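Local coordinates for protein 4-amino-4-deoxychorismate lyase (Legionella pneumophila, PDB 3LUL) that is a class IV aminotransferase-family enzyme that depends on pyridoxal phosphate, with its cofactor covalently attached to the chain, at residues 88-93 with 106-111. Numbering follows the deposited sequence.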
loop_
_atom_site.group_PDB
_atom_site.type_symbol
_atom_site.label_atom_id
_atom_site.label_comp_id
_atom_site.label_asym_id
_atom_site.label_seq_id
_atom_site.Cartn_x
_atom_site.Cartn_y
_atom_site.Cartn_z
ATOM N N ALA B 88 4.229 -7.587 15.472
ATOM C CA ALA B 88 3.946 -8.886 14.824
ATOM C C ALA B 88 3.627 -8.584 13.371
ATOM O O ALA B 88 2.847 -7.689 13.109
ATOM C CB ALA B 88 2.769 -9.540 15.457
ATOM N N ILE B 89 4.292 -9.258 12.430
ATOM C CA ILE B 89 4.009 -9.120 11.009
ATOM C C ILE B 89 3.576 -10.479 10.472
ATOM O O ILE B 89 4.288 -11.448 10.664
ATOM C CB ILE B 89 5.232 -8.621 10.193
ATOM C CG1 ILE B 89 5.785 -7.309 10.765
ATOM C CG2 ILE B 89 4.837 -8.399 8.733
ATOM C CD1 ILE B 89 7.086 -6.843 10.045
ATOM N N LEU B 90 2.400 -10.524 9.831
ATOM C CA LEU B 90 1.832 -11.743 9.222
ATOM C C LEU B 90 1.858 -11.538 7.712
ATOM O O LEU B 90 1.250 -10.586 7.197
ATOM C CB LEU B 90 0.384 -11.948 9.652
ATOM C CG LEU B 90 -0.350 -13.173 9.116
ATOM C CD1 LEU B 90 0.184 -14.430 9.761
ATOM C CD2 LEU B 90 -1.870 -13.035 9.352
ATOM N N SER B 91 2.588 -12.398 7.015
ATOM C CA SER B 91 2.680 -12.342 5.556
ATOM C C SER B 91 1.771 -13.367 4.945
ATOM O O SER B 91 1.474 -14.392 5.565
ATOM C CB SER B 91 4.091 -12.652 5.088
ATOM O OG SER B 91 4.422 -14.006 5.304
ATOM N N GLY B 92 1.347 -13.106 3.716
ATOM C CA GLY B 92 0.553 -14.079 2.947
ATOM C C GLY B 92 1.348 -15.342 2.671
ATOM O O GLY B 92 0.790 -16.424 2.510
ATOM N N GLY B 93 2.669 -15.225 2.644
ATOM C CA GLY B 93 3.556 -16.383 2.534
ATOM C C GLY B 93 4.057 -16.656 1.130
ATOM O O GLY B 93 3.610 -16.010 0.167
ATOM N N SER B 106 0.879 -19.068 5.742
ATOM C CA SER B 106 1.254 -17.730 6.171
ATOM C C SER B 106 2.421 -17.795 7.166
ATOM O O SER B 106 2.690 -18.831 7.786
ATOM C CB SER B 106 0.043 -16.984 6.738
ATOM O OG SER B 106 -0.564 -17.688 7.806
ATOM N N GLN B 107 3.133 -16.681 7.282
ATOM C CA GLN B 107 4.354 -16.630 8.048
ATOM C C GLN B 107 4.182 -15.490 9.033
ATOM O O GLN B 107 3.669 -14.444 8.692
ATOM C CB GLN B 107 5.551 -16.406 7.124
ATOM C CG GLN B 107 5.542 -17.276 5.846
ATOM C CD GLN B 107 6.055 -18.666 6.086
ATOM O OE1 GLN B 107 7.149 -18.835 6.626
ATOM N NE2 GLN B 107 5.272 -19.684 5.695
ATOM N N LEU B 108 4.586 -15.719 10.262
ATOM C CA LEU B 108 4.484 -14.730 11.297
ATOM C C LEU B 108 5.882 -14.471 11.847
ATOM O O LEU B 108 6.630 -15.438 12.116
ATOM C CB LEU B 108 3.552 -15.274 12.352
ATOM C CG LEU B 108 3.014 -14.438 13.490
ATOM C CD1 LEU B 108 2.442 -13.075 13.014
ATOM C CD2 LEU B 108 1.981 -15.282 14.218
ATOM N N ILE B 109 6.257 -13.193 11.970
ATOM C CA ILE B 109 7.500 -12.784 12.623
ATOM C C ILE B 109 7.191 -11.802 13.761
ATOM O O ILE B 109 6.367 -10.897 13.611
ATOM C CB ILE B 109 8.508 -12.178 11.630
ATOM C CG1 ILE B 109 9.000 -13.269 10.666
ATOM C CG2 ILE B 109 9.721 -11.477 12.359
ATOM C CD1 ILE B 109 9.968 -12.749 9.561
ATOM N N PHE B 110 7.843 -12.017 14.906
ATOM C CA PHE B 110 7.791 -11.069 16.029
ATOM C C PHE B 110 9.129 -10.391 16.252
ATOM O O PHE B 110 10.183 -11.035 16.204
ATOM C CB PHE B 110 7.431 -11.783 17.325
ATOM C CG PHE B 110 6.131 -12.509 17.281
ATOM C CD1 PHE B 110 4.960 -11.853 17.669
ATOM C CD2 PHE B 110 6.069 -13.855 16.900
ATOM C CE1 PHE B 110 3.748 -12.522 17.664
ATOM C CE2 PHE B 110 4.860 -14.528 16.898
ATOM C CZ PHE B 110 3.704 -13.867 17.287
ATOM N N GLN B 111 9.080 -9.090 16.480
ATOM C CA GLN B 111 10.280 -8.294 16.766
ATOM C C GLN B 111 10.011 -7.318 17.901
ATOM O O GLN B 111 8.971 -6.671 17.924
ATOM C CB GLN B 111 10.685 -7.494 15.538
ATOM C CG GLN B 111 11.290 -8.353 14.433
ATOM C CD GLN B 111 12.666 -8.933 14.796
ATOM O OE1 GLN B 111 12.840 -10.158 14.931
ATOM N NE2 GLN B 111 13.650 -8.057 14.937
#
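Two neighbouring antiparallel strands of the five-stranded sheet, 84-91 and 106-113, meet here in hydrogen-bonded pairs I89–I109 and S91–Q107, alternating with non-hydrogen-bonded pairs A88–F110 and L90–L108. I89 N reaches I109 O at 2.9 Å, and I109 N returns a bond to I89 O, both nearly straight. S91 N likewise donates to Q107 O at 2.9 Å, whereas the return bond from Q107 N to S91 O is weak at 3.3 Å, where 88-93 leaves the sheet. Helices 43-57 and 65-78 pack on the A88, L90, L108 and F110 face of this class IV aminotransferase sheet, with V6 of strand 4-6 beside L108 and F110, so apolar side chains suit it. Small A88 leaves room for the F110 ring, its CB approaching obliquely, 3.8 Å from F110 CE1. With CG anti to the backbone N (chi1 -170°), L108 turns CD1 back over the neighbouring strand, 3.4 Å from I89 O and 4.1 Å from L90 CB. The other face bears I89 and I109, both packed on I19 of the second subunit, then S91 and Q107. S91 OG rests 3.2 Å from Q107 CB while hydrogen-bonding D21; Q107 bends at chi2 (-81°), NE2 donating to V105 O and OE1 accepting from R5 NH1. G93, at phi 98°, suits its place by having no CB to press on the carbonyl O of G92; its CA lies 4.0 Å from Q107 CG.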